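Local structure of anopheles Plasmodium-responsive Leucine-rich repeat protein 1B (Anopheles gambiae, 4XGO) at residues A[38-49]-A[62-72]. The protein probably acts in the mosquito's response to Plasmodium through protein-protein interactions, this chain being the leucine-rich repeat domain of a longer protein. Numbering follows the deposited sequence.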
ATOM      1  N   ILE A  38     -21.265   7.139  -8.607  1.00 24.82           N
ATOM      2  CA  ILE A  38     -21.664   6.802  -9.962  1.00 23.69           C
ATOM      3  C   ILE A  38     -23.183   6.812 -10.031  1.00 24.39           C
ATOM      4  O   ILE A  38     -23.836   6.147  -9.234  1.00 24.18           O
ATOM      5  CB  ILE A  38     -21.186   5.410 -10.374  1.00 22.45           C
ATOM      6  CG1 ILE A  38     -19.656   5.328 -10.310  1.00 22.23           C
ATOM      7  CG2 ILE A  38     -21.658   5.078 -11.785  1.00 22.02           C
ATOM      8  CD1 ILE A  38     -19.127   3.943 -10.588  1.00 21.77           C
ATOM      9  N   ASP A  39     -23.737   7.546 -10.989  1.00 25.47           N
ATOM     10  CA  ASP A  39     -25.186   7.556 -11.183  1.00 26.67           C
ATOM     11  C   ASP A  39     -25.630   6.278 -11.873  1.00 25.80           C
ATOM     12  O   ASP A  39     -24.909   5.741 -12.704  1.00 23.23           O
ATOM     13  CB  ASP A  39     -25.606   8.757 -12.029  1.00 28.74           C
ATOM     14  CG  ASP A  39     -25.529  10.071 -11.275  1.00 30.87           C
ATOM     15  OD1 ASP A  39     -25.271  10.067 -10.049  1.00 32.68           O
ATOM     16  OD2 ASP A  39     -25.748  11.119 -11.921  1.00 33.00           O
ATOM     17  N   THR A  40     -26.844   5.805 -11.558  1.00 24.94           N
ATOM     18  CA  THR A  40     -27.360   4.581 -12.167  1.00 25.02           C
ATOM     19  C   THR A  40     -27.339   4.646 -13.686  1.00 24.15           C
ATOM     20  O   THR A  40     -27.082   3.643 -14.342  1.00 23.14           O
ATOM     21  CB  THR A  40     -28.806   4.270 -11.706  1.00 27.08           C
ATOM     22  OG1 THR A  40     -28.847   4.179 -10.281  1.00 28.62           O
ATOM     23  CG2 THR A  40     -29.287   2.942 -12.296  1.00 27.99           C
ATOM     24  N   ASN A  41     -27.634   5.816 -14.251  1.00 24.20           N
ATOM     25  CA  ASN A  41     -27.663   5.979 -15.706  1.00 24.23           C
ATOM     26  C   ASN A  41     -26.345   6.463 -16.315  1.00 23.22           C
ATOM     27  O   ASN A  41     -26.327   6.936 -17.448  1.00 23.01           O
ATOM     28  CB  ASN A  41     -28.817   6.922 -16.133  1.00 25.90           C
ATOM     29  CG  ASN A  41     -28.590   8.366 -15.718  1.00 27.39           C
ATOM     30  OD1 ASN A  41     -27.683   8.660 -14.944  1.00 29.11           O
ATOM     31  ND2 ASN A  41     -29.447   9.277 -16.204  1.00 28.95           N
ATOM     32  N   ALA A  42     -25.235   6.319 -15.590  1.00 22.31           N
ATOM     33  CA  ALA A  42     -23.960   6.879 -16.054  1.00 21.97           C
ATOM     34  C   ALA A  42     -23.595   6.437 -17.463  1.00 21.37           C
ATOM     35  O   ALA A  42     -23.024   7.223 -18.231  1.00 21.12           O
ATOM     36  CB  ALA A  42     -22.846   6.511 -15.084  1.00 21.65           C
ATOM     37  N   PHE A  43     -23.896   5.181 -17.798  1.00 21.16           N
ATOM     38  CA  PHE A  43     -23.553   4.618 -19.102  1.00 21.50           C
ATOM     39  C   PHE A  43     -24.687   4.571 -20.136  1.00 22.78           C
ATOM     40  O   PHE A  43     -24.594   3.856 -21.145  1.00 22.58           O
ATOM     41  CB  PHE A  43     -22.938   3.226 -18.925  1.00 20.92           C
ATOM     42  CG  PHE A  43     -21.734   3.223 -18.016  1.00 20.11           C
ATOM     43  CD1 PHE A  43     -20.568   3.843 -18.404  1.00 20.21           C
ATOM     44  CD2 PHE A  43     -21.793   2.639 -16.760  1.00 20.39           C
ATOM     45  CE1 PHE A  43     -19.454   3.865 -17.572  1.00 19.97           C
ATOM     46  CE2 PHE A  43     -20.686   2.649 -15.922  1.00 20.07           C
ATOM     47  CZ  PHE A  43     -19.521   3.268 -16.328  1.00 19.50           C
ATOM     48  N   ALA A  44     -25.704   5.401 -19.931  1.00 24.47           N
ATOM     49  CA  ALA A  44     -26.895   5.427 -20.795  1.00 26.16           C
ATOM     50  C   ALA A  44     -26.617   5.688 -22.287  1.00 28.09           C
ATOM     51  O   ALA A  44     -27.377   5.234 -23.154  1.00 29.93           O
ATOM     52  CB  ALA A  44     -27.864   6.467 -20.260  1.00 26.59           C
ATOM     53  N   TYR A  45     -25.566   6.450 -22.570  1.00 28.39           N
ATOM     54  CA  TYR A  45     -25.167   6.802 -23.931  1.00 30.19           C
ATOM     55  C   TYR A  45     -23.871   6.123 -24.371  1.00 29.11           C
ATOM     56  O   TYR A  45     -23.176   6.606 -25.287  1.00 29.02           O
ATOM     57  CB  TYR A  45     -25.021   8.323 -24.016  1.00 32.50           C
ATOM     58  CG  TYR A  45     -26.296   9.027 -23.622  1.00 35.31           C
ATOM     59  CD1 TYR A  45     -27.343   9.161 -24.532  1.00 37.69           C
ATOM     60  CD2 TYR A  45     -26.471   9.528 -22.335  1.00 37.21           C
ATOM     61  CE1 TYR A  45     -28.520   9.792 -24.178  1.00 39.79           C
ATOM     62  CE2 TYR A  45     -27.646  10.161 -21.970  1.00 40.09           C
ATOM     63  CZ  TYR A  45     -28.667  10.292 -22.894  1.00 40.88           C
ATOM     64  OH  TYR A  45     -29.844  10.920 -22.543  1.00 43.18           O
ATOM     65  N   ALA A  46     -23.547   4.999 -23.732  1.00 27.35           N
ATOM     66  CA  ALA A  46     -22.288   4.303 -23.973  1.00 27.03           C
ATOM     67  C   ALA A  46     -22.505   2.796 -24.041  1.00 26.58           C
ATOM     68  O   ALA A  46     -21.791   2.021 -23.395  1.00 25.32           O
ATOM     69  CB  ALA A  46     -21.289   4.648 -22.876  1.00 26.88           C
ATOM     70  N   HIS A  47     -23.478   2.379 -24.850  1.00 25.93           N
ATOM     71  CA  HIS A  47     -23.843   0.967 -24.940  1.00 26.24           C
ATOM     72  C   HIS A  47     -22.811   0.096 -25.660  1.00 24.98           C
ATOM     73  O   HIS A  47     -22.913  -1.135 -25.623  1.00 25.74           O
ATOM     74  CB  HIS A  47     -25.209   0.801 -25.621  1.00 27.15           C
ATOM     75  CG  HIS A  47     -26.324   1.545 -24.956  1.00 29.03           C
ATOM     76  ND1 HIS A  47     -26.566   1.481 -23.600  1.00 29.08           N
ATOM     77  CD2 HIS A  47     -27.307   2.326 -25.476  1.00 31.06           C
ATOM     78  CE1 HIS A  47     -27.638   2.197 -23.308  1.00 30.82           C
ATOM     79  NE2 HIS A  47     -28.108   2.720 -24.429  1.00 30.98           N
ATOM     80  N   THR A  48     -21.800   0.718 -26.261  1.00 23.80           N
ATOM     81  CA  THR A  48     -20.769   0.002 -27.002  1.00 23.06           C
ATOM     82  C   THR A  48     -19.682  -0.627 -26.103  1.00 21.48           C
ATOM     83  O   THR A  48     -18.909  -1.432 -26.580  1.00 21.18           O
ATOM     84  CB  THR A  48     -20.063   0.943 -27.999  1.00 23.64           C
ATOM     85  OG1 THR A  48     -19.609   2.111 -27.303  1.00 23.77           O
ATOM     86  CG2 THR A  48     -21.005   1.370 -29.126  1.00 24.99           C
ATOM     87  N   ILE A  49     -19.638  -0.270 -24.820  1.00 20.45           N
ATOM     88  CA  ILE A  49     -18.520  -0.707 -23.933  1.00 19.40           C
ATOM     89  C   ILE A  49     -18.466  -2.232 -23.778  1.00 18.90           C
ATOM     90  O   ILE A  49     -19.468  -2.885 -23.422  1.00 19.21           O
ATOM     91  CB  ILE A  49     -18.628  -0.053 -22.544  1.00 19.17           C
ATOM     92  CG1 ILE A  49     -18.410   1.453 -22.657  1.00 19.25           C
ATOM     93  CG2 ILE A  49     -17.610  -0.671 -21.570  1.00 18.92           C
ATOM     94  CD1 ILE A  49     -18.886   2.233 -21.451  1.00 19.40           C
ATOM     95  N   LEU A  62     -21.927   0.729  -5.763  1.00 20.22           N
ATOM     96  CA  LEU A  62     -22.407   0.596  -7.128  1.00 19.91           C
ATOM     97  C   LEU A  62     -23.940   0.585  -7.116  1.00 20.38           C
ATOM     98  O   LEU A  62     -24.528  -0.207  -6.382  1.00 20.27           O
ATOM     99  CB  LEU A  62     -21.940  -0.711  -7.749  1.00 19.39           C
ATOM    100  CG  LEU A  62     -20.441  -0.919  -7.966  1.00 19.37           C
ATOM    101  CD1 LEU A  62     -20.226  -2.337  -8.466  1.00 19.28           C
ATOM    102  CD2 LEU A  62     -19.854   0.076  -8.944  1.00 19.60           C
ATOM    103  N   PRO A  63     -24.577   1.425  -7.943  1.00 21.06           N
ATOM    104  CA  PRO A  63     -26.035   1.288  -8.087  1.00 21.72           C
ATOM    105  C   PRO A  63     -26.393  -0.081  -8.678  1.00 21.70           C
ATOM    106  O   PRO A  63     -25.697  -0.562  -9.558  1.00 20.66           O
ATOM    107  CB  PRO A  63     -26.409   2.418  -9.050  1.00 22.14           C
ATOM    108  CG  PRO A  63     -25.228   3.325  -9.098  1.00 22.08           C
ATOM    109  CD  PRO A  63     -24.027   2.488  -8.804  1.00 20.93           C
ATOM    110  N   PRO A  64     -27.479  -0.718  -8.198  1.00 23.03           N
ATOM    111  CA  PRO A  64     -27.755  -2.106  -8.621  1.00 22.75           C
ATOM    112  C   PRO A  64     -27.932  -2.299 -10.129  1.00 22.54           C
ATOM    113  O   PRO A  64     -27.591  -3.370 -10.648  1.00 22.22           O
ATOM    114  CB  PRO A  64     -29.050  -2.478  -7.875  1.00 24.39           C
ATOM    115  CG  PRO A  64     -29.383  -1.337  -6.983  1.00 24.86           C
ATOM    116  CD  PRO A  64     -28.403  -0.225  -7.164  1.00 23.77           C
ATOM    117  N   HIS A  65     -28.477  -1.297 -10.819  1.00 22.46           N
ATOM    118  CA  HIS A  65     -28.748  -1.421 -12.258  1.00 23.13           C
ATOM    119  C   HIS A  65     -27.756  -0.638 -13.137  1.00 21.93           C
ATOM    120  O   HIS A  65     -27.995  -0.416 -14.318  1.00 21.27           O
ATOM    121  CB  HIS A  65     -30.197  -0.996 -12.560  1.00 25.02           C
ATOM    122  CG  HIS A  65     -31.225  -1.753 -11.772  1.00 27.13           C
ATOM    123  ND1 HIS A  65     -31.318  -3.129 -11.792  1.00 28.51           N
ATOM    124  CD2 HIS A  65     -32.199  -1.326 -10.939  1.00 28.81           C
ATOM    125  CE1 HIS A  65     -32.317  -3.515 -11.021  1.00 29.19           C
ATOM    126  NE2 HIS A  65     -32.859  -2.441 -10.482  1.00 29.85           N
ATOM    127  N   VAL A  66     -26.614  -0.247 -12.574  1.00 21.09           N
ATOM    128  CA  VAL A  66     -25.652   0.559 -13.329  1.00 20.45           C
ATOM    129  C   VAL A  66     -25.163  -0.131 -14.616  1.00 20.14           C
ATOM    130  O   VAL A  66     -24.888   0.555 -15.602  1.00 19.64           O
ATOM    131  CB  VAL A  66     -24.458   0.991 -12.458  1.00 20.07           C
ATOM    132  CG1 VAL A  66     -23.595  -0.213 -12.089  1.00 19.41           C
ATOM    133  CG2 VAL A  66     -23.624   2.064 -13.152  1.00 19.92           C
ATOM    134  N   PHE A  67     -25.089  -1.467 -14.623  1.00 20.30           N
ATOM    135  CA  PHE A  67     -24.558  -2.196 -15.780  1.00 20.48           C
ATOM    136  C   PHE A  67     -25.607  -2.677 -16.790  1.00 22.16           C
ATOM    137  O   PHE A  67     -25.262  -3.297 -17.808  1.00 22.28           O
ATOM    138  CB  PHE A  67     -23.634  -3.350 -15.339  1.00 19.95           C
ATOM    139  CG  PHE A  67     -22.453  -2.902 -14.507  1.00 18.98           C
ATOM    140  CD1 PHE A  67     -21.651  -1.833 -14.916  1.00 18.69           C
ATOM    141  CD2 PHE A  67     -22.148  -3.531 -13.299  1.00 18.46           C
ATOM    142  CE1 PHE A  67     -20.584  -1.399 -14.142  1.00 18.55           C
ATOM    143  CE2 PHE A  67     -21.078  -3.102 -12.525  1.00 18.20           C
ATOM    144  CZ  PHE A  67     -20.283  -2.044 -12.948  1.00 18.11           C
ATOM    145  N   GLN A  68     -26.879  -2.371 -16.539  1.00 23.67           N
ATOM    146  CA  GLN A  68     -27.923  -2.637 -17.523  1.00 25.33           C
ATOM    147  C   GLN A  68     -27.638  -1.932 -18.847  1.00 24.63           C
ATOM    148  O   GLN A  68     -27.999  -2.438 -19.908  1.00 25.70           O
ATOM    149  CB  GLN A  68     -29.276  -2.184 -17.002  1.00 27.31           C
ATOM    150  CG  GLN A  68     -29.748  -2.971 -15.815  1.00 29.90           C
ATOM    151  CD  GLN A  68     -31.253  -2.912 -15.687  1.00 31.87           C
ATOM    152  OE1 GLN A  68     -31.838  -1.830 -15.688  1.00 33.92           O
ATOM    153  NE2 GLN A  68     -31.886  -4.071 -15.618  1.00 33.73           N
ATOM    154  N   ASN A  69     -26.975  -0.780 -18.783  1.00 23.92           N
ATOM    155  CA  ASN A  69     -26.625  -0.024 -19.979  1.00 23.64           C
ATOM    156  C   ASN A  69     -25.409  -0.543 -20.736  1.00 22.59           C
ATOM    157  O   ASN A  69     -25.126  -0.051 -21.838  1.00 21.20           O
ATOM    158  CB  ASN A  69     -26.387   1.445 -19.623  1.00 24.34           C
ATOM    159  CG  ASN A  69     -27.673   2.191 -19.324  1.00 25.97           C
ATOM    160  OD1 ASN A  69     -28.662   2.070 -20.058  1.00 25.89           O
ATOM    161  ND2 ASN A  69     -27.661   2.991 -18.259  1.00 26.65           N
ATOM    162  N   VAL A  70     -24.689  -1.519 -20.165  1.00 22.02           N
ATOM    163  CA  VAL A  70     -23.522  -2.093 -20.841  1.00 20.97           C
ATOM    164  C   VAL A  70     -23.644  -3.619 -21.034  1.00 20.98           C
ATOM    165  O   VAL A  70     -22.838  -4.401 -20.504  1.00 20.11           O
ATOM    166  CB  VAL A  70     -22.187  -1.675 -20.159  1.00 20.85           C
ATOM    167  CG1 VAL A  70     -21.921  -0.193 -20.378  1.00 21.08           C
ATOM    168  CG2 VAL A  70     -22.178  -1.986 -18.664  1.00 20.35           C
ATOM    169  N   PRO A  71     -24.615  -4.059 -21.862  1.00 20.95           N
ATOM    170  CA  PRO A  71     -24.864  -5.503 -21.985  1.00 21.28           C
ATOM    171  C   PRO A  71     -23.772  -6.298 -22.716  1.00 20.94           C
ATOM    172  O   PRO A  71     -23.732  -7.528 -22.610  1.00 21.71           O
ATOM    173  CB  PRO A  71     -26.193  -5.560 -22.743  1.00 21.95           C
ATOM    174  CG  PRO A  71     -26.181  -4.331 -23.578  1.00 21.68           C
ATOM    175  CD  PRO A  71     -25.511  -3.277 -22.735  1.00 21.56           C
ATOM    176  N   LEU A  72     -22.862  -5.612 -23.395  1.00 20.41           N
ATOM    177  CA  LEU A  72     -21.775  -6.273 -24.103  1.00 19.74           C
ATOM    178  C   LEU A  72     -20.533  -6.446 -23.224  1.00 18.51           C
ATOM    179  O   LEU A  72     -19.527  -6.915 -23.716  1.00 17.73           O
ATOM    180  CB  LEU A  72     -21.383  -5.484 -25.346  1.00 20.34           C
ATOM    181  CG  LEU A  72     -22.517  -5.208 -26.339  1.00 21.32           C
ATOM    182  CD1 LEU A  72     -21.946  -4.463 -27.532  1.00 21.90           C
ATOM    183  CD2 LEU A  72     -23.197  -6.506 -26.753  1.00 21.83           C
TER
HETATM  184  O   HOH W   1     -25.417   2.961 -16.494  1.00 19.50           O
HETATM  185  O   HOH W   2     -29.558   1.070  -9.945  1.00 26.25           O
HETATM  186  O   HOH W   3     -22.206  -2.824 -23.548  1.00 18.43           O
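H47 and N69 make the one direct hydrogen bond between segments 38-49 and 62-72: H47 ND1 donates to the backbone N69 O at 2.7 Å. The N-H...O angle of 175° shows a nearly straight bond, and the acceptor lies in the imidazole plane while the donor sits on a lone pair in the carbonyl plane. The ring and the N69 side-chain amide have their planes 44° apart, CE1 of H47 being 3.4 Å from OD1 of N69. With CG beside its own backbone N (chi1 -74°), N69 lays its amide along A44, and its ND2 donates to a water at 2.9 Å. That water gives its hydrogens to T40 O and, at 2.6 Å, to V66 O and accepts from F43 N, so four protein atoms grip it and the two loops are bridged.

The apolar contacts run through I38, V66, F43, V70 and I49. CG2 of V66 meets CG2 of I38 at 3.8 Å, the side chains set roughly perpendicular, and lies 4.1 Å from CE2 of F43. V66 O lies loosely by CD2 at the F43 ring edge, in plane, while CG1 of V70 fits against CB of both F43 and I49, 3.9 Å from each.

On the exposed side T40 and P63 lie antiparallel alongside each other, T40 OG1 3.2 Å from P63 CB; OG1 also hydrogen-bonds a water that accepts from H65 N.

Consecutive turn-rich loops of the solenoid thus stack, following strands 35-38 and 51-53 respectively. F43 continues inward onto L28 of strand 27-29 and L52 of strand 51-53, and it also packs on L15 of the second subunit.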